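Local coordinates for core protein VP4 (Bluetongue virus, PDB 2JHP) that caps the messenger RNA of the virus, working as an assembly line of capping reactions, and forms part of its inner capsid, at residues Glu3-Leu8 against Leu39-Tyr44; Ala45-Ala50 against Arg108-Met113; Gln61-Gly66 against Tyr491-Ala496. One frame throughout, in Å; residues are numbered along the deposited sequence.

Contact 1 (Glu3-Leu8 against Leu39-Tyr44); sequences EPHAVL and LENGKY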
loop_
_atom_site.group_PDB
_atom_site.type_symbol
_atom_site.label_atom_id
_atom_site.label_comp_id
_atom_site.label_asym_id
_atom_site.label_seq_id
_atom_site.Cartn_x
_atom_site.Cartn_y
_atom_site.Cartn_z
ATOM N N GLU A 3 11.258 4.876 19.809
ATOM C CA GLU A 3 12.573 4.482 20.260
ATOM C C GLU A 3 13.267 3.576 19.218
ATOM O O GLU A 3 14.504 3.540 19.194
ATOM C CB GLU A 3 12.460 3.756 21.617
ATOM C CG GLU A 3 12.377 4.664 22.841
ATOM C CD GLU A 3 13.670 4.699 23.655
ATOM O OE1 GLU A 3 14.761 4.766 23.043
ATOM O OE2 GLU A 3 13.591 4.665 24.914
ATOM N N PRO A 4 12.504 2.854 18.368
ATOM C CA PRO A 4 13.238 2.072 17.378
ATOM C C PRO A 4 14.114 2.979 16.527
ATOM O O PRO A 4 13.711 4.097 16.193
ATOM C CB PRO A 4 12.140 1.414 16.522
ATOM C CG PRO A 4 10.912 1.447 17.408
ATOM C CD PRO A 4 11.049 2.698 18.223
ATOM N N HIS A 5 15.316 2.501 16.221
ATOM C CA HIS A 5 16.280 3.272 15.459
ATOM C C HIS A 5 16.907 2.403 14.365
ATOM O O HIS A 5 17.027 1.192 14.517
ATOM C CB HIS A 5 17.359 3.832 16.381
ATOM C CG HIS A 5 18.265 2.785 16.953
ATOM N ND1 HIS A 5 18.119 2.295 18.236
ATOM C CD2 HIS A 5 19.310 2.109 16.409
ATOM C CE1 HIS A 5 19.049 1.382 18.464
ATOM N NE2 HIS A 5 19.781 1.248 17.372
ATOM N N ALA A 6 17.292 3.039 13.266
ATOM C CA ALA A 6 18.043 2.384 12.211
ATOM C C ALA A 6 19.528 2.510 12.515
ATOM O O ALA A 6 19.971 3.525 13.076
ATOM C CB ALA A 6 17.722 3.024 10.872
ATOM N N VAL A 7 20.289 1.488 12.179
ATOM C CA VAL A 7 21.715 1.624 12.200
ATOM C C VAL A 7 22.126 2.057 10.786
ATOM O O VAL A 7 22.035 1.284 9.822
ATOM C CB VAL A 7 22.421 0.301 12.636
ATOM C CG1 VAL A 7 23.939 0.431 12.564
ATOM C CG2 VAL A 7 21.992 -0.093 14.044
ATOM N N LEU A 8 22.535 3.318 10.663
ATOM C CA LEU A 8 22.888 3.882 9.384
ATOM C C LEU A 8 24.331 3.523 9.102
ATOM O O LEU A 8 25.269 4.240 9.481
ATOM C CB LEU A 8 22.658 5.394 9.371
ATOM C CG LEU A 8 21.280 5.928 9.769
ATOM C CD1 LEU A 8 21.250 7.478 9.760
ATOM C CD2 LEU A 8 20.183 5.355 8.873
ATOM N N LEU A 39 24.443 -5.947 22.755
ATOM C CA LEU A 39 24.613 -5.020 23.880
ATOM C C LEU A 39 25.138 -3.645 23.448
ATOM O O LEU A 39 24.836 -2.639 24.094
ATOM C CB LEU A 39 25.405 -5.627 25.054
ATOM C CG LEU A 39 26.837 -6.147 24.949
ATOM C CD1 LEU A 39 27.855 -5.035 25.211
ATOM C CD2 LEU A 39 27.013 -7.288 25.953
ATOM N N GLU A 40 25.874 -3.603 22.339
ATOM C CA GLU A 40 26.342 -2.334 21.794
ATOM C C GLU A 40 25.243 -1.518 21.151
ATOM O O GLU A 40 25.053 -0.356 21.496
ATOM C CB GLU A 40 27.499 -2.523 20.810
ATOM C CG GLU A 40 28.866 -2.452 21.477
ATOM C CD GLU A 40 28.989 -1.263 22.417
ATOM O OE1 GLU A 40 28.515 -0.156 22.057
ATOM O OE2 GLU A 40 29.557 -1.441 23.519
ATOM N N ASN A 41 24.533 -2.135 20.213
ATOM C CA ASN A 41 23.404 -1.506 19.524
ATOM C C ASN A 41 22.342 -0.989 20.504
ATOM O O ASN A 41 21.743 0.060 20.272
ATOM C CB ASN A 41 22.783 -2.485 18.502
ATOM C CG ASN A 41 21.971 -1.782 17.410
ATOM O OD1 ASN A 41 21.927 -0.554 17.341
ATOM N ND2 ASN A 41 21.327 -2.568 16.551
ATOM N N GLY A 42 22.140 -1.712 21.609
ATOM C CA GLY A 42 21.126 -1.353 22.604
ATOM C C GLY A 42 21.401 -0.084 23.385
ATOM O O GLY A 42 20.518 0.419 24.085
ATOM N N LYS A 43 22.634 0.419 23.292
ATOM C CA LYS A 43 23.035 1.663 23.963
ATOM C C LYS A 43 22.487 2.894 23.248
ATOM O O LYS A 43 22.381 3.972 23.841
ATOM C CB LYS A 43 24.558 1.774 24.048
ATOM C CG LYS A 43 25.216 0.702 24.883
ATOM C CD LYS A 43 26.651 1.063 25.212
ATOM C CE LYS A 43 27.455 -0.148 25.673
ATOM N NZ LYS A 43 26.781 -0.970 26.723
ATOM N N TYR A 44 22.130 2.731 21.978
ATOM C CA TYR A 44 21.728 3.868 21.155
ATOM C C TYR A 44 20.217 4.103 21.146
ATOM O O TYR A 44 19.431 3.182 20.909
ATOM C CB TYR A 44 22.279 3.705 19.737
ATOM C CG TYR A 44 23.775 3.504 19.709
ATOM C CD1 TYR A 44 24.325 2.279 19.329
ATOM C CD2 TYR A 44 24.651 4.538 20.084
ATOM C CE1 TYR A 44 25.700 2.085 19.308
ATOM C CE2 TYR A 44 26.033 4.354 20.064
ATOM C CZ TYR A 44 26.548 3.121 19.680
ATOM O OH TYR A 44 27.908 2.922 19.660
#
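H5 and N41 meet at the C-terminal part of the helix of a beta-alpha-beta crossover: helix 34-41 connects the parallel strands 25-27 and 48-51, and here it comes up against the chain entering strand 7-10. A type I turn from N41 to Y44 follows, closed by the bond from Y44 N to N41 O (3.2 Å). The contact rests on one polar grip. H5 NE2 donates to N41 OD1 over 2.8 Å, nearly straight at 171°. The acceptor lies in the imidazole plane, at the edge of the ring, whereas the donor stands 39° out of the carbonyl plane, with ring and amide turned steeply against each other. The ring reaches this place with CG lying between the backbone N and the carbonyl carbon (chi1 69°), which swings it across to the turn. Y44 adds two touches: its CB sits over one ring face, toward the rim, and its carbonyl O lies 3.1 Å from H5 CE1. Beside the imidazole, V7 CG2 packs against N41 OD1 at 3.3 Å, a methyl group crowding the same oxygen that the histidine holds. The other end of the amide is also engaged, since N41 ND2 donates to H65 O; with a partner at each end, the amide has its rotation fixed. The contact lies along the parallel sheet, next to strand 7-10: V7 bonds through its backbone to G66 and I68, L8 to V48 and A50, while N41 also touches W26 of strand 25-27.

Contact 2 (Ala45-Ala50 against Arg108-Met113); sequences ATDVYA and RRRIRM
R110 sets out toward D47 with CG opposite the backbone N (chi1 -150°), and then its chain bends at both chi2 and chi3, so that an arginine whose backbone stands well away can still present the edge of its guanidinium to the carboxylate. D47, for its part, places CG beside its own backbone N and opposite the carbonyl carbon. The two CA atoms are 12.4 Å apart, and the side chains approach from opposite directions to bridge that distance. What results is a salt bridge made through a single oxygen and a single nitrogen: R110 NH2 lies 2.6 Å from D47 OD2, while D47 OD1 stays 3.9 Å from the same nitrogen. The oxygen sits near the guanidinium plane, but the carboxylate plane is turned 57° from it, and the N-H points poorly at its target (118°). The hydrogen bond is therefore weak despite its short length, and the attraction is probably carried mainly by charge. Second partners hold both groups. D47 OD1 accepts from A6 N, which ties the carboxylate to the chain entering strand 7-10, and R110 NH1 forms a salt bridge with D492 OD2, leaving the guanidinium shared between two acids that probably steady its charge. One residue earlier, T46 OG1 donates to D47 O over 2.8 Å, within the loop leading into strand 48-51. Further along that strand, Y49 packs on M99, F102 and I106 of helix 99-112. The arrangement illustrates an open parallel alpha/beta sheet with a helix laid against it, here joined at the surface by an ion pair between the loop leading into a strand and the C-terminal part of helix 99-112.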
loop_
_atom_site.group_PDB
_atom_site.type_symbol
_atom_site.label_atom_id
_atom_site.label_comp_id
_atom_site.label_asym_id
_atom_site.label_seq_id
_atom_site.Cartn_x
_atom_site.Cartn_y
_atom_site.Cartn_z
ATOM N N ALA A 45 19.822 5.350 21.412
ATOM C CA ALA A 45 18.402 5.701 21.493
ATOM C C ALA A 45 17.884 6.540 20.309
ATOM O O ALA A 45 16.686 6.810 20.211
ATOM C CB ALA A 45 18.105 6.373 22.811
ATOM N N THR A 46 18.789 6.940 19.417
ATOM C CA THR A 46 18.424 7.605 18.158
ATOM C C THR A 46 19.023 6.789 17.029
ATOM O O THR A 46 19.761 5.841 17.292
ATOM C CB THR A 46 19.022 9.036 18.053
ATOM O OG1 THR A 46 20.451 8.952 18.003
ATOM C CG2 THR A 46 18.631 9.891 19.226
ATOM N N ASP A 47 18.736 7.159 15.779
ATOM C CA ASP A 47 19.504 6.633 14.651
ATOM C C ASP A 47 20.986 6.896 14.890
ATOM O O ASP A 47 21.356 7.899 15.519
ATOM C CB ASP A 47 19.052 7.226 13.311
ATOM C CG ASP A 47 17.652 6.761 12.903
ATOM O OD1 ASP A 47 17.213 5.676 13.351
ATOM O OD2 ASP A 47 16.983 7.483 12.133
ATOM N N VAL A 48 21.817 5.968 14.420
ATOM C CA VAL A 48 23.258 5.987 14.661
ATOM C C VAL A 48 24.012 5.608 13.417
ATOM O O VAL A 48 23.553 4.786 12.620
ATOM C CB VAL A 48 23.693 4.990 15.761
ATOM C CG1 VAL A 48 23.539 5.609 17.102
ATOM C CG2 VAL A 48 22.910 3.675 15.672
ATOM N N TYR A 49 25.190 6.202 13.267
ATOM C CA TYR A 49 26.050 5.854 12.157
ATOM C C TYR A 49 26.959 4.716 12.555
ATOM O O TYR A 49 27.357 4.608 13.715
ATOM C CB TYR A 49 26.883 7.049 11.736
ATOM C CG TYR A 49 26.112 8.121 11.022
ATOM C CD1 TYR A 49 25.576 7.902 9.751
ATOM C CD2 TYR A 49 25.944 9.373 11.602
ATOM C CE1 TYR A 49 24.873 8.908 9.080
ATOM C CE2 TYR A 49 25.239 10.385 10.942
ATOM C CZ TYR A 49 24.713 10.143 9.689
ATOM O OH TYR A 49 24.023 11.141 9.059
ATOM N N ALA A 50 27.288 3.875 11.584
ATOM C CA ALA A 50 28.219 2.777 11.799
ATOM C C ALA A 50 29.131 2.563 10.595
ATOM O O ALA A 50 28.697 2.663 9.447
ATOM C CB ALA A 50 27.454 1.500 12.119
ATOM N N ARG A 108 16.043 11.626 1.943
ATOM C CA ARG A 108 15.222 11.514 0.732
ATOM C C ARG A 108 15.069 10.059 0.298
ATOM O O ARG A 108 13.938 9.576 0.104
ATOM C CB ARG A 108 15.790 12.350 -0.423
ATOM C CG ARG A 108 15.723 13.845 -0.212
ATOM C CD ARG A 108 16.182 14.579 -1.449
ATOM N NE ARG A 108 16.866 15.824 -1.108
ATOM C CZ ARG A 108 18.183 16.009 -1.186
ATOM N NH1 ARG A 108 18.980 15.030 -1.606
ATOM N NH2 ARG A 108 18.706 17.186 -0.849
ATOM N N ARG A 109 16.193 9.350 0.172
ATOM C CA ARG A 109 16.133 7.941 -0.226
ATOM C C ARG A 109 15.396 7.136 0.829
ATOM O O ARG A 109 14.662 6.208 0.524
ATOM C CB ARG A 109 17.519 7.352 -0.489
ATOM C CG ARG A 109 17.490 5.839 -0.717
ATOM C CD ARG A 109 17.147 5.426 -2.144
ATOM N NE ARG A 109 18.381 5.320 -2.920
ATOM C CZ ARG A 109 18.889 6.284 -3.685
ATOM N NH1 ARG A 109 20.028 6.074 -4.329
ATOM N NH2 ARG A 109 18.265 7.454 -3.817
ATOM N N ARG A 110 15.547 7.534 2.081
ATOM C CA ARG A 110 14.806 6.901 3.164
ATOM C C ARG A 110 13.265 7.020 2.994
ATOM O O ARG A 110 12.533 6.042 3.196
ATOM C CB ARG A 110 15.260 7.480 4.490
ATOM C CG ARG A 110 15.144 6.521 5.590
ATOM C CD ARG A 110 16.485 6.095 6.081
ATOM N NE ARG A 110 16.803 6.631 7.402
ATOM C CZ ARG A 110 16.275 6.239 8.555
ATOM N NH1 ARG A 110 15.348 5.299 8.654
ATOM N NH2 ARG A 110 16.701 6.807 9.635
ATOM N N ILE A 111 12.785 8.206 2.613
ATOM C CA ILE A 111 11.357 8.406 2.332
ATOM C C ILE A 111 10.894 7.549 1.156
ATOM O O ILE A 111 9.786 7.004 1.177
ATOM C CB ILE A 111 10.999 9.897 2.070
ATOM C CG1 ILE A 111 11.105 10.711 3.366
ATOM C CG2 ILE A 111 9.585 10.006 1.470
ATOM C CD1 ILE A 111 10.854 12.203 3.190
ATOM N N ARG A 112 11.746 7.415 0.142
ATOM C CA ARG A 112 11.443 6.550 -1.004
ATOM C C ARG A 112 11.351 5.057 -0.657
ATOM O O ARG A 112 10.626 4.319 -1.313
ATOM C CB ARG A 112 12.447 6.770 -2.135
ATOM C CG ARG A 112 12.381 8.160 -2.780
ATOM C CD ARG A 112 11.237 8.277 -3.795
ATOM N NE ARG A 112 10.997 9.660 -4.206
ATOM C CZ ARG A 112 11.685 10.302 -5.152
ATOM N NH1 ARG A 112 12.673 9.693 -5.800
ATOM N NH2 ARG A 112 11.385 11.563 -5.451
ATOM N N MET A 113 12.063 4.625 0.383
ATOM C CA MET A 113 12.093 3.209 0.787
ATOM C C MET A 113 10.806 2.718 1.430
ATOM O O MET A 113 10.611 1.509 1.567
ATOM C CB MET A 113 13.223 2.944 1.778
ATOM C CG MET A 113 14.608 3.030 1.221
ATOM S SD MET A 113 15.794 2.572 2.483
ATOM C CE MET A 113 17.103 3.644 1.979
#

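Contact 3 (Gln61-Gly66 against Tyr491-Ala496); sequences QLRGHG and YDPAWA. With GUN (guanine), chain E.
G66 and P493 bring the two backbones to 5.1 Å between CA atoms, where helix 59-64 closes in a Schellman motif with G66 at positive phi (87°) and helix 493-496 begins. The proline ring packs onto this turn, with P493 CB 3.7 Å from G66 CA, and its CG meets R63 CD at 3.8 Å. R63 also slides past Y491 in the opposite direction. Its NE comes obliquely to within 3.4 Å of Y491 CE2, the guanidinium and ring planes being 62° apart, while the aliphatic CB and CD lie near the phenolic OH. Over one face of the guanidinium sits Y491 O, 3.3 Å above the plane. On the other segment D492 is the N-cap, its OD1 accepting weakly from A494 N and W495 N. That helix carries W495 into the guanine pocket, where the ring brings its edge to the base, W495 NE1 2.8 Å from guanine N2; it also makes a cation-pi contact with R114 and an edge-to-face one with Y446. No hydrogen bond crosses between 61-66 and 491-496. Van der Waals contact joins them, part of it a charged group and a carbonyl oxygen laid against each other, and the buried arginine finds its polar partners outside the two segments: NH1 bonds to F67 O and pairs with D86 OD1, and NH2 donates to L489 O.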
loop_
_atom_site.group_PDB
_atom_site.type_symbol
_atom_site.label_atom_id
_atom_site.label_comp_id
_atom_site.label_asym_id
_atom_site.label_seq_id
_atom_site.Cartn_x
_atom_site.Cartn_y
_atom_site.Cartn_z
ATOM N N GLN A 61 20.371 -10.960 9.998
ATOM C CA GLN A 61 20.963 -10.605 11.282
ATOM C C GLN A 61 21.099 -9.101 11.350
ATOM O O GLN A 61 20.631 -8.476 12.309
ATOM C CB GLN A 61 22.310 -11.286 11.500
ATOM C CG GLN A 61 22.171 -12.719 11.941
ATOM C CD GLN A 61 23.507 -13.396 12.269
ATOM O OE1 GLN A 61 24.487 -13.276 11.521
ATOM N NE2 GLN A 61 23.537 -14.126 13.387
ATOM N N LEU A 62 21.697 -8.520 10.310
ATOM C CA LEU A 62 21.883 -7.067 10.260
ATOM C C LEU A 62 20.559 -6.306 10.184
ATOM O O LEU A 62 20.420 -5.245 10.787
ATOM C CB LEU A 62 22.851 -6.656 9.138
ATOM C CG LEU A 62 24.335 -6.993 9.356
ATOM C CD1 LEU A 62 25.207 -6.554 8.180
ATOM C CD2 LEU A 62 24.865 -6.393 10.652
ATOM N N ARG A 63 19.580 -6.854 9.468
ATOM C CA ARG A 63 18.253 -6.227 9.417
ATOM C C ARG A 63 17.538 -6.251 10.769
ATOM O O ARG A 63 16.821 -5.310 11.114
ATOM C CB ARG A 63 17.381 -6.858 8.339
ATOM C CG ARG A 63 17.743 -6.447 6.919
ATOM C CD ARG A 63 17.553 -4.994 6.636
ATOM N NE ARG A 63 17.563 -4.767 5.201
ATOM C CZ ARG A 63 17.956 -3.640 4.606
ATOM N NH1 ARG A 63 18.405 -2.617 5.321
ATOM N NH2 ARG A 63 17.919 -3.541 3.282
ATOM N N GLY A 64 17.753 -7.320 11.529
ATOM C CA GLY A 64 17.207 -7.438 12.875
ATOM C C GLY A 64 17.811 -6.396 13.790
ATOM O O GLY A 64 17.202 -5.995 14.787
ATOM N N HIS A 65 19.015 -5.958 13.435
ATOM C CA HIS A 65 19.695 -4.874 14.128
ATOM C C HIS A 65 19.240 -3.482 13.687
ATOM O O HIS A 65 19.570 -2.490 14.340
ATOM C CB HIS A 65 21.206 -5.001 13.938
ATOM C CG HIS A 65 21.844 -5.947 14.897
ATOM N ND1 HIS A 65 22.064 -5.625 16.220
ATOM C CD2 HIS A 65 22.295 -7.213 14.735
ATOM C CE1 HIS A 65 22.627 -6.653 16.830
ATOM N NE2 HIS A 65 22.782 -7.627 15.949
ATOM N N GLY A 66 18.497 -3.418 12.586
ATOM C CA GLY A 66 18.088 -2.150 12.001
ATOM C C GLY A 66 19.062 -1.522 11.012
ATOM O O GLY A 66 19.013 -0.323 10.791
ATOM N N TYR A 491 14.617 -1.832 2.202
ATOM C CA TYR A 491 13.612 -1.226 3.047
ATOM C C TYR A 491 14.264 -0.675 4.313
ATOM O O TYR A 491 15.436 -0.914 4.585
ATOM C CB TYR A 491 12.494 -2.216 3.374
ATOM C CG TYR A 491 12.884 -3.241 4.392
ATOM C CD1 TYR A 491 12.355 -3.201 5.675
ATOM C CD2 TYR A 491 13.800 -4.240 4.088
ATOM C CE1 TYR A 491 12.713 -4.140 6.625
ATOM C CE2 TYR A 491 14.171 -5.170 5.025
ATOM C CZ TYR A 491 13.621 -5.127 6.294
ATOM O OH TYR A 491 13.987 -6.068 7.235
ATOM N N ASP A 492 13.475 0.058 5.080
ATOM C CA ASP A 492 13.970 0.786 6.214
ATOM C C ASP A 492 13.391 0.159 7.485
ATOM O O ASP A 492 12.202 0.297 7.781
ATOM C CB ASP A 492 13.612 2.274 6.030
ATOM C CG ASP A 492 13.854 3.114 7.261
ATOM O OD1 ASP A 492 14.401 2.631 8.280
ATOM O OD2 ASP A 492 13.469 4.298 7.199
ATOM N N PRO A 493 14.235 -0.586 8.215
ATOM C CA PRO A 493 13.789 -1.285 9.426
ATOM C C PRO A 493 13.135 -0.393 10.499
ATOM O O PRO A 493 12.155 -0.814 11.129
ATOM C CB PRO A 493 15.072 -1.962 9.921
ATOM C CG PRO A 493 15.877 -2.169 8.638
ATOM C CD PRO A 493 15.649 -0.880 7.908
ATOM N N ALA A 494 13.650 0.819 10.691
ATOM C CA ALA A 494 13.049 1.770 11.631
ATOM C C ALA A 494 11.601 2.111 11.244
ATOM O O ALA A 494 10.695 2.112 12.086
ATOM C CB ALA A 494 13.885 3.025 11.716
ATOM N N TRP A 495 11.395 2.383 9.961
ATOM C CA TRP A 495 10.083 2.676 9.442
ATOM C C TRP A 495 9.134 1.507 9.679
ATOM O O TRP A 495 8.078 1.676 10.280
ATOM C CB TRP A 495 10.163 3.022 7.951
ATOM C CG TRP A 495 8.821 3.278 7.375
ATOM C CD1 TRP A 495 8.124 2.461 6.532
ATOM C CD2 TRP A 495 7.975 4.408 7.634
ATOM N NE1 TRP A 495 6.905 3.021 6.237
ATOM C CE2 TRP A 495 6.792 4.220 6.889
ATOM C CE3 TRP A 495 8.119 5.578 8.391
ATOM C CZ2 TRP A 495 5.740 5.154 6.891
ATOM C CZ3 TRP A 495 7.078 6.508 8.395
ATOM C CH2 TRP A 495 5.901 6.285 7.654
ATOM N N ALA A 496 9.527 0.325 9.207
ATOM C CA ALA A 496 8.777 -0.920 9.404
ATOM C C ALA A 496 8.350 -1.073 10.864
ATOM O O ALA A 496 7.223 -1.449 11.143
ATOM C CB ALA A 496 9.610 -2.115 8.948
HETATM N N9 GUN E . 2.926 2.196 0.240
HETATM C C8 GUN E . 1.845 2.939 0.004
HETATM N N7 GUN E . 1.504 3.585 1.122
HETATM C C5 GUN E . 2.372 3.258 2.079
HETATM C C6 GUN E . 2.510 3.621 3.420
HETATM O O6 GUN E . 1.719 4.404 3.944
HETATM N N1 GUN E . 3.563 3.083 4.171
HETATM C C2 GUN E . 4.445 2.189 3.543
HETATM N N2 GUN E . 5.449 1.664 4.218
HETATM N N3 GUN E . 4.281 1.862 2.249
HETATM C C4 GUN E . 3.280 2.370 1.513
#

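Contacts 1 and 3 are buried and contact 2 lies at the surface, and their chemistry differs. Contact 1 is held by a single side-chain hydrogen bond from an imidazole to an amide, with tight methyl packing, contact 3 by packing of a proline and an arginine chain, without a hydrogen bond across, and contact 2 by an ion pair alone. They form one network all the same. Contacts 1 and 2 share the parallel sheet: L8 N and V48 O join its neighbouring strands, and A6 N and D47 OD1 the loops that lead into them. V7 N reaches G66 O between contacts 1 and 3, while R110 and D492 link contacts 2 and 3, whose segments alternate along the chain.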